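PDB 2PSB: YerB protein from Bacillus subtilis, which is a putative membrane lipoprotein of unknown molecular function that interacts with the DNA helicase PcrA. Local coordinates for residues Ala227-Phe232 against Pro287-Lys292; Ile233-His238 against Gly254-Leu259; Ile266-Lys271 against Pro279-Lys284. All blocks are in the same frame, centred on the assembly; numbering follows the deposited sequence.

Contact 1 (Ala227-Phe232 against Pro287-Lys292)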
loop_
_atom_site.group_PDB
_atom_site.type_symbol
_atom_site.label_atom_id
_atom_site.label_comp_id
_atom_site.label_asym_id
_atom_site.label_seq_id
_atom_site.Cartn_x
_atom_site.Cartn_y
_atom_site.Cartn_z
ATOM N N ALA A 227 1.862 -11.477 -6.188
ATOM C CA ALA A 227 3.276 -11.482 -6.529
ATOM C C ALA A 227 3.768 -10.074 -6.827
ATOM O O ALA A 227 3.093 -9.294 -7.495
ATOM C CB ALA A 227 3.527 -12.403 -7.732
HETATM N N MSE A 228 4.940 -9.743 -6.307
HETATM C CA MSE A 228 5.510 -8.429 -6.541
HETATM C C MSE A 228 6.981 -8.590 -6.933
HETATM O O MSE A 228 7.565 -9.666 -6.754
HETATM C CB MSE A 228 5.337 -7.535 -5.305
HETATM C CG MSE A 228 6.108 -7.928 -4.052
HETATM SE SE MSE A 228 5.323 -9.238 -2.831
HETATM C CE MSE A 228 3.438 -9.111 -3.264
ATOM N N GLN A 229 7.566 -7.541 -7.499
ATOM C CA GLN A 229 8.950 -7.600 -7.942
ATOM C C GLN A 229 9.916 -6.738 -7.143
ATOM O O GLN A 229 11.101 -6.714 -7.442
ATOM C CB GLN A 229 9.033 -7.237 -9.427
ATOM C CG GLN A 229 8.582 -8.349 -10.371
ATOM C CD GLN A 229 7.074 -8.556 -10.389
ATOM O OE1 GLN A 229 6.587 -9.601 -10.833
ATOM N NE2 GLN A 229 6.327 -7.569 -9.910
ATOM N N ASN A 230 9.402 -6.031 -6.138
ATOM C CA ASN A 230 10.232 -5.180 -5.283
ATOM C C ASN A 230 9.721 -5.159 -3.843
ATOM O O ASN A 230 8.518 -5.019 -3.606
ATOM C CB ASN A 230 10.270 -3.717 -5.784
ATOM C CG ASN A 230 10.510 -3.600 -7.286
ATOM O OD1 ASN A 230 9.607 -3.819 -8.086
ATOM N ND2 ASN A 230 11.728 -3.249 -7.666
ATOM N N ILE A 231 10.630 -5.319 -2.886
ATOM C CA ILE A 231 10.268 -5.249 -1.481
ATOM C C ILE A 231 11.108 -4.078 -0.962
ATOM O O ILE A 231 12.351 -4.115 -0.977
ATOM C CB ILE A 231 10.637 -6.513 -0.663
ATOM C CG1 ILE A 231 10.248 -7.803 -1.403
ATOM C CG2 ILE A 231 9.936 -6.436 0.690
ATOM C CD1 ILE A 231 8.773 -7.960 -1.729
ATOM N N PHE A 232 10.419 -3.043 -0.501
ATOM C CA PHE A 232 11.056 -1.841 -0.020
ATOM C C PHE A 232 10.730 -1.617 1.455
ATOM O O PHE A 232 9.622 -1.182 1.795
ATOM C CB PHE A 232 10.566 -0.671 -0.872
ATOM C CG PHE A 232 11.259 0.628 -0.591
ATOM C CD1 PHE A 232 12.491 0.662 0.064
ATOM C CD2 PHE A 232 10.700 1.827 -1.029
ATOM C CE1 PHE A 232 13.144 1.866 0.276
ATOM C CE2 PHE A 232 11.352 3.038 -0.820
ATOM C CZ PHE A 232 12.580 3.054 -0.166
ATOM N N PRO A 287 16.654 2.531 -8.759
ATOM C CA PRO A 287 15.439 2.256 -9.536
ATOM C C PRO A 287 14.722 0.976 -9.075
ATOM O O PRO A 287 15.280 0.182 -8.319
ATOM C CB PRO A 287 15.974 2.132 -10.958
ATOM C CG PRO A 287 17.279 1.457 -10.741
ATOM C CD PRO A 287 17.860 2.211 -9.546
ATOM N N PHE A 288 13.486 0.794 -9.535
ATOM C CA PHE A 288 12.704 -0.402 -9.213
ATOM C C PHE A 288 12.667 -1.279 -10.455
ATOM O O PHE A 288 12.824 -0.789 -11.582
ATOM C CB PHE A 288 11.240 -0.081 -8.867
ATOM C CG PHE A 288 11.038 0.598 -7.543
ATOM C CD1 PHE A 288 11.769 0.224 -6.416
ATOM C CD2 PHE A 288 10.073 1.592 -7.411
ATOM C CE1 PHE A 288 11.534 0.839 -5.172
ATOM C CE2 PHE A 288 9.831 2.209 -6.176
ATOM C CZ PHE A 288 10.560 1.833 -5.057
ATOM N N VAL A 289 12.449 -2.574 -10.235
ATOM C CA VAL A 289 12.323 -3.557 -11.307
ATOM C C VAL A 289 10.886 -3.433 -11.816
ATOM O O VAL A 289 9.955 -3.364 -11.024
ATOM C CB VAL A 289 12.501 -5.006 -10.764
ATOM C CG1 VAL A 289 11.977 -6.013 -11.782
ATOM C CG2 VAL A 289 13.969 -5.281 -10.435
ATOM N N PRO A 290 10.681 -3.423 -13.140
ATOM C CA PRO A 290 9.295 -3.309 -13.619
ATOM C C PRO A 290 8.358 -4.334 -12.953
ATOM O O PRO A 290 8.692 -5.511 -12.840
ATOM C CB PRO A 290 9.429 -3.542 -15.122
ATOM C CG PRO A 290 10.801 -3.030 -15.431
ATOM C CD PRO A 290 11.631 -3.527 -14.264
ATOM N N GLY A 291 7.192 -3.881 -12.496
ATOM C CA GLY A 291 6.252 -4.790 -11.857
ATOM C C GLY A 291 5.648 -4.245 -10.575
ATOM O O GLY A 291 5.672 -3.042 -10.327
ATOM N N LYS A 292 5.093 -5.133 -9.761
ATOM C CA LYS A 292 4.489 -4.724 -8.508
ATOM C C LYS A 292 5.521 -4.485 -7.408
ATOM O O LYS A 292 6.557 -5.167 -7.336
ATOM C CB LYS A 292 3.473 -5.767 -8.041
ATOM C CG LYS A 292 2.069 -5.604 -8.629
ATOM C CD LYS A 292 1.999 -5.943 -10.102
ATOM C CE LYS A 292 0.548 -5.965 -10.616
ATOM N NZ LYS A 292 -0.091 -4.611 -10.759
#
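Lys292 lies against the chain at Ala227 and Met228, where the loop 287-292 passes the entrance of strand 230-240. Its CB rests 3.6 Å from Ala227 O and 3.8 Å from the CB of Met228, a selenomethionine. CG lies 4.0 Å from Ala227 O, and beyond it the chain draws away. A bend at chi2 (70°) sets this course; CD and CE lead NZ to a salt bridge with Asp53, supplemented by weak hydrogen bonds to Ala52 O and the side chain of Gln74. The same residue's carbonyl supplies the backbone link: Lys292 O accepts Gln229 N at 2.6 Å in a fairly straight bond (158° at the hydrogen). A second, weak bond comes from Asn230 N at 3.2 Å. Two consecutive amides thus converge on one oxygen. Just before it, Gly291 takes a backbone conformation that calls for glycine, and the loop turns there. Earlier in the loop, Val289 CG1 meets Gln229 CB at 4.0 Å. The apolar end is formed by two phenylalanines crossing at about a right angle: Phe232 CD2 approaches the rim of the Phe288 ring, near its plane, at CZ (4.0 Å). Leu259 of strand 255-261 and Pro279 of strand 276-281 touch both rings. Immediately after Lys292 the chain enters strand 293-298, which runs parallel to strand 230-240 and bonds to Asn230 and Phe232 through Trp294.

Contact 2 (Ile233-His238 against Gly254-Leu259)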
loop_
_atom_site.group_PDB
_atom_site.type_symbol
_atom_site.label_atom_id
_atom_site.label_comp_id
_atom_site.label_asym_id
_atom_site.label_seq_id
_atom_site.Cartn_x
_atom_site.Cartn_y
_atom_site.Cartn_z
ATOM N N ILE A 233 11.694 -1.919 2.321
ATOM C CA ILE A 233 11.508 -1.764 3.757
ATOM C C ILE A 233 12.006 -0.388 4.145
ATOM O O ILE A 233 13.174 -0.072 3.955
ATOM C CB ILE A 233 12.275 -2.880 4.534
ATOM C CG1 ILE A 233 11.768 -4.247 4.063
ATOM C CG2 ILE A 233 12.082 -2.722 6.055
ATOM C CD1 ILE A 233 12.537 -5.429 4.600
ATOM N N VAL A 234 11.101 0.432 4.672
ATOM C CA VAL A 234 11.424 1.798 5.060
ATOM C C VAL A 234 11.369 2.046 6.570
ATOM O O VAL A 234 10.400 1.680 7.230
ATOM C CB VAL A 234 10.475 2.777 4.319
ATOM C CG1 VAL A 234 10.589 4.179 4.878
ATOM C CG2 VAL A 234 10.819 2.785 2.832
ATOM N N GLU A 235 12.423 2.664 7.108
ATOM C CA GLU A 235 12.493 2.969 8.537
ATOM C C GLU A 235 12.093 4.407 8.780
ATOM O O GLU A 235 12.799 5.331 8.396
ATOM C CB GLU A 235 13.906 2.755 9.082
ATOM C CG GLU A 235 13.996 2.936 10.599
ATOM C CD GLU A 235 15.363 2.585 11.166
ATOM O OE1 GLU A 235 16.330 3.350 10.941
ATOM O OE2 GLU A 235 15.477 1.534 11.833
ATOM N N ALA A 236 10.962 4.590 9.446
ATOM C CA ALA A 236 10.442 5.921 9.722
ATOM C C ALA A 236 10.100 6.081 11.197
ATOM O O ALA A 236 9.616 5.146 11.833
ATOM C CB ALA A 236 9.206 6.166 8.866
ATOM N N SER A 237 10.339 7.279 11.728
ATOM C CA SER A 237 10.063 7.560 13.128
ATOM C C SER A 237 8.582 7.539 13.450
ATOM O O SER A 237 7.792 8.276 12.857
ATOM C CB SER A 237 10.620 8.923 13.526
ATOM O OG SER A 237 12.000 9.006 13.249
ATOM N N HIS A 238 8.217 6.676 14.390
ATOM C CA HIS A 238 6.847 6.561 14.849
ATOM C C HIS A 238 6.827 7.362 16.146
ATOM O O HIS A 238 7.693 7.176 17.004
ATOM C CB HIS A 238 6.494 5.094 15.112
ATOM C CG HIS A 238 6.352 4.275 13.867
ATOM N ND1 HIS A 238 7.279 4.299 12.846
ATOM C CD2 HIS A 238 5.385 3.410 13.474
ATOM C CE1 HIS A 238 6.890 3.492 11.878
ATOM N NE2 HIS A 238 5.741 2.940 12.233
ATOM N N GLY A 254 13.327 11.606 6.134
ATOM C CA GLY A 254 14.215 10.708 5.415
ATOM C C GLY A 254 14.797 9.707 6.396
ATOM O O GLY A 254 14.537 9.787 7.593
ATOM N N GLY A 255 15.586 8.761 5.907
ATOM C CA GLY A 255 16.160 7.776 6.803
ATOM C C GLY A 255 16.737 6.593 6.064
ATOM O O GLY A 255 17.100 6.705 4.899
ATOM N N LYS A 256 16.812 5.447 6.727
ATOM C CA LYS A 256 17.381 4.261 6.101
ATOM C C LYS A 256 16.365 3.195 5.711
ATOM O O LYS A 256 15.211 3.228 6.141
ATOM C CB LYS A 256 18.432 3.655 7.027
ATOM C CG LYS A 256 17.967 3.493 8.461
ATOM C CD LYS A 256 19.131 3.114 9.374
ATOM C CE LYS A 256 20.172 4.225 9.466
ATOM N NZ LYS A 256 20.755 4.610 8.143
ATOM N N GLY A 257 16.812 2.245 4.896
ATOM C CA GLY A 257 15.931 1.184 4.460
ATOM C C GLY A 257 16.642 0.090 3.699
ATOM O O GLY A 257 17.839 0.171 3.458
ATOM N N LEU A 258 15.881 -0.933 3.323
ATOM C CA LEU A 258 16.377 -2.086 2.589
ATOM C C LEU A 258 15.562 -2.286 1.325
ATOM O O LEU A 258 14.348 -2.132 1.328
ATOM C CB LEU A 258 16.263 -3.343 3.454
ATOM C CG LEU A 258 17.295 -3.623 4.550
ATOM C CD1 LEU A 258 18.037 -2.362 4.982
ATOM C CD2 LEU A 258 16.570 -4.249 5.702
ATOM N N LEU A 259 16.232 -2.662 0.248
ATOM C CA LEU A 259 15.559 -2.884 -1.018
ATOM C C LEU A 259 15.876 -4.278 -1.542
ATOM O O LEU A 259 17.040 -4.614 -1.762
ATOM C CB LEU A 259 16.004 -1.824 -2.025
ATOM C CG LEU A 259 15.324 -1.849 -3.395
ATOM C CD1 LEU A 259 13.792 -1.626 -3.254
ATOM C CD2 LEU A 259 15.947 -0.764 -4.257
HETATM O O HOH W 1 15.253 5.925 9.580
#
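Glu235 and Lys256 lie side by side and point the same way, although their charged ends do not pair: Glu235 OE1 is 5.4 Å from Lys256 NZ. What touches is the carboxylate and the lysine's aliphatic part, OE1 coming to 3.0 Å from Lys256 CG, a tight approach. Glu235 reaches there fully extended, CG anti to the backbone N (chi1 -175°), while the lysine chain bends at chi3 and chi4, and its amino group makes a long, weak ion pair with Asp269. The other carboxylate oxygen, OE2, is bonded to Leu301 N. A water links the two residues, donating to Glu235 O and OE1 and accepting a longer bond from Lys256 N at 3.3 Å; it thus joins Glu235 O to Lys256 N, beyond the direct bond from Glu235 N to Lys256 O.

Ile233 and Leu258 project from the same face of the sheet, CB against CB at 4.2 Å. They form an antiparallel hydrogen-bonded pair: Ile233 N to Leu258 O is 2.8 Å and Leu258 N to Ile233 O 2.9 Å. Glu235 N continues the pattern to Lys256 O at 3.0 Å. Between these bonds Val234 faces Gly257 in a non-hydrogen-bonded pair, and Gly257 CA comes within 3.1 Å of Ile233 O. The short segments of the strands run at 167° to each other, an ordinary antiparallel pairing. Strand 293-298 borders 230-240 on its far side, and strand 264-273 continues the sheet beyond 255-261; Trp270 NE1 reaches across from it to Glu235 O. Leu301 and Ala304 pack on Ile233 and Leu258.

Contact 3 (Ile266-Lys271 against Pro279-Lys284)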
loop_
_atom_site.group_PDB
_atom_site.type_symbol
_atom_site.label_atom_id
_atom_site.label_comp_id
_atom_site.label_asym_id
_atom_site.label_seq_id
_atom_site.Cartn_x
_atom_site.Cartn_y
_atom_site.Cartn_z
ATOM N N ILE A 266 19.727 -4.758 -0.897
ATOM C CA ILE A 266 20.513 -3.540 -1.023
ATOM C C ILE A 266 20.265 -2.675 0.189
ATOM O O ILE A 266 19.117 -2.370 0.510
ATOM C CB ILE A 266 20.101 -2.723 -2.265
ATOM C CG1 ILE A 266 20.250 -3.570 -3.526
ATOM C CG2 ILE A 266 20.944 -1.464 -2.362
ATOM C CD1 ILE A 266 19.715 -2.899 -4.775
ATOM N N GLU A 267 21.334 -2.294 0.875
ATOM C CA GLU A 267 21.180 -1.430 2.034
ATOM C C GLU A 267 20.996 -0.036 1.472
ATOM O O GLU A 267 21.713 0.370 0.563
ATOM C CB GLU A 267 22.418 -1.481 2.929
ATOM C CG GLU A 267 22.253 -2.358 4.156
ATOM C CD GLU A 267 23.363 -2.142 5.174
ATOM O OE1 GLU A 267 24.480 -2.673 4.968
ATOM O OE2 GLU A 267 23.115 -1.426 6.170
ATOM N N THR A 268 20.035 0.707 1.996
ATOM C CA THR A 268 19.818 2.034 1.451
ATOM C C THR A 268 19.243 3.026 2.434
ATOM O O THR A 268 19.012 2.716 3.601
ATOM C CB THR A 268 18.875 1.967 0.228
ATOM O OG1 THR A 268 18.847 3.243 -0.422
ATOM C CG2 THR A 268 17.466 1.608 0.658
ATOM N N ASP A 269 19.048 4.238 1.935
ATOM C CA ASP A 269 18.447 5.319 2.691
ATOM C C ASP A 269 17.201 5.635 1.889
ATOM O O ASP A 269 16.865 4.921 0.943
ATOM C CB ASP A 269 19.362 6.546 2.724
ATOM C CG ASP A 269 20.590 6.334 3.591
ATOM O OD1 ASP A 269 20.428 6.180 4.819
ATOM O OD2 ASP A 269 21.707 6.314 3.040
ATOM N N TRP A 270 16.513 6.698 2.276
ATOM C CA TRP A 270 15.315 7.127 1.574
ATOM C C TRP A 270 15.018 8.579 1.916
ATOM O O TRP A 270 15.196 9.016 3.055
ATOM C CB TRP A 270 14.108 6.253 1.938
ATOM C CG TRP A 270 13.675 6.354 3.370
ATOM C CD1 TRP A 270 14.059 5.547 4.405
ATOM C CD2 TRP A 270 12.809 7.346 3.938
ATOM N NE1 TRP A 270 13.493 5.979 5.577
ATOM C CE2 TRP A 270 12.723 7.083 5.320
ATOM C CE3 TRP A 270 12.102 8.436 3.412
ATOM C CZ2 TRP A 270 11.956 7.871 6.189
ATOM C CZ3 TRP A 270 11.337 9.219 4.278
ATOM C CH2 TRP A 270 11.275 8.934 5.648
ATOM N N LYS A 271 14.592 9.325 0.909
ATOM C CA LYS A 271 14.239 10.720 1.086
ATOM C C LYS A 271 12.843 10.855 0.506
ATOM O O LYS A 271 12.394 9.996 -0.263
ATOM C CB LYS A 271 15.171 11.641 0.292
ATOM C CG LYS A 271 16.589 11.816 0.824
ATOM C CD LYS A 271 17.375 12.738 -0.119
ATOM C CE LYS A 271 18.873 12.797 0.210
ATOM N NZ LYS A 271 19.176 13.490 1.493
ATOM N N PRO A 279 14.012 5.610 -2.550
ATOM C CA PRO A 279 15.217 4.935 -2.051
ATOM C C PRO A 279 16.420 5.602 -2.731
ATOM O O PRO A 279 16.443 5.749 -3.953
ATOM C CB PRO A 279 15.018 3.490 -2.503
ATOM C CG PRO A 279 14.244 3.659 -3.810
ATOM C CD PRO A 279 13.255 4.746 -3.478
ATOM N N VAL A 280 17.401 6.033 -1.948
ATOM C CA VAL A 280 18.565 6.692 -2.527
ATOM C C VAL A 280 19.846 6.162 -1.909
ATOM O O VAL A 280 19.931 5.983 -0.700
ATOM C CB VAL A 280 18.514 8.221 -2.324
ATOM C CG1 VAL A 280 17.269 8.797 -3.004
ATOM C CG2 VAL A 280 18.503 8.546 -0.847
ATOM N N LYS A 281 20.840 5.911 -2.746
ATOM C CA LYS A 281 22.102 5.399 -2.261
ATOM C C LYS A 281 23.273 5.991 -3.027
ATOM O O LYS A 281 23.290 5.998 -4.256
ATOM C CB LYS A 281 22.118 3.867 -2.350
ATOM C CG LYS A 281 23.122 3.220 -1.397
ATOM C CD LYS A 281 23.012 3.852 -0.008
ATOM C CE LYS A 281 24.045 3.304 0.962
ATOM N NZ LYS A 281 24.161 4.151 2.181
ATOM N N ASP A 282 24.245 6.488 -2.269
ATOM C CA ASP A 282 25.455 7.104 -2.800
ATOM C C ASP A 282 25.130 8.314 -3.640
ATOM O O ASP A 282 25.746 8.559 -4.669
ATOM C CB ASP A 282 26.265 6.098 -3.620
ATOM C CG ASP A 282 26.604 4.851 -2.833
ATOM O OD1 ASP A 282 26.760 4.949 -1.596
ATOM O OD2 ASP A 282 26.712 3.772 -3.453
ATOM N N GLY A 283 24.137 9.068 -3.198
ATOM C CA GLY A 283 23.770 10.266 -3.922
ATOM C C GLY A 283 22.902 10.072 -5.148
ATOM O O GLY A 283 22.776 10.985 -5.968
ATOM N N LYS A 284 22.309 8.894 -5.295
ATOM C CA LYS A 284 21.434 8.654 -6.435
ATOM C C LYS A 284 20.231 7.797 -6.090
ATOM O O LYS A 284 20.252 7.016 -5.142
ATOM C CB LYS A 284 22.203 8.014 -7.590
ATOM C CG LYS A 284 23.066 6.835 -7.195
ATOM C CD LYS A 284 23.794 6.259 -8.400
ATOM C CE LYS A 284 24.600 7.320 -9.142
ATOM N NZ LYS A 284 25.338 6.731 -10.300
#
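Asp269 and Val280 form a hydrogen-bonded pair of a beta hairpin made by strands 264-273 and 276-281, strongly twisted: the short segments of the strands run at 122° to each other. The tight part is backbone to backbone. Asp269 N donates to Val280 O at 3.3 Å, and Val280 N returns a bond to Asp269 O at 3.1 Å. Pro279 CA also makes a CA-H...O contact with Asp269 O, at 3.4 Å. Next along, Trp270 and Pro279 form the non-hydrogen-bonded pair on the buried face, where both touch Phe232 of strand 230-240. Thr268, its OG1 anti to the backbone N (chi1 -171°), brings that oxygen to 3.0 Å from Val280 O.

The opposite face, carrying Asp269 and Val280, is looser and partly exposed. Here Val280 CG2 spans Trp270 N and the CG of the exposed Lys271, each at 4.1 Å, and the lysine crosses the valine at about a right angle. Lys281, bent at chi2, runs its CG, CD and CE past Glu267 O, so that its tip ends in a weak salt bridge, NZ 3.4 Å from Asp269 OD2.

In the fold
From the N terminus, strand 230-240 comes first: its start waits for contact 1 and its continuation for contact 2. The chain returns after a short excursion through strand 247-250, and 254-259 closes contact 2. Contact 3 then opens and closes as a local hairpin, in series with contact 2 and bonded to it where Gly255 and Gly257 meet Trp270 and Thr268. Finally 287-292 comes back to 227-232, so that contact 1 encloses both others. None cross. Centres of contacts 2 and 3 are about 10 Å apart. The start of strand 230-240 packs on the hairpin as well as on its partner strand 255-261; strands 230-240, 255-261, 264-273 and 276-281 pair in that order.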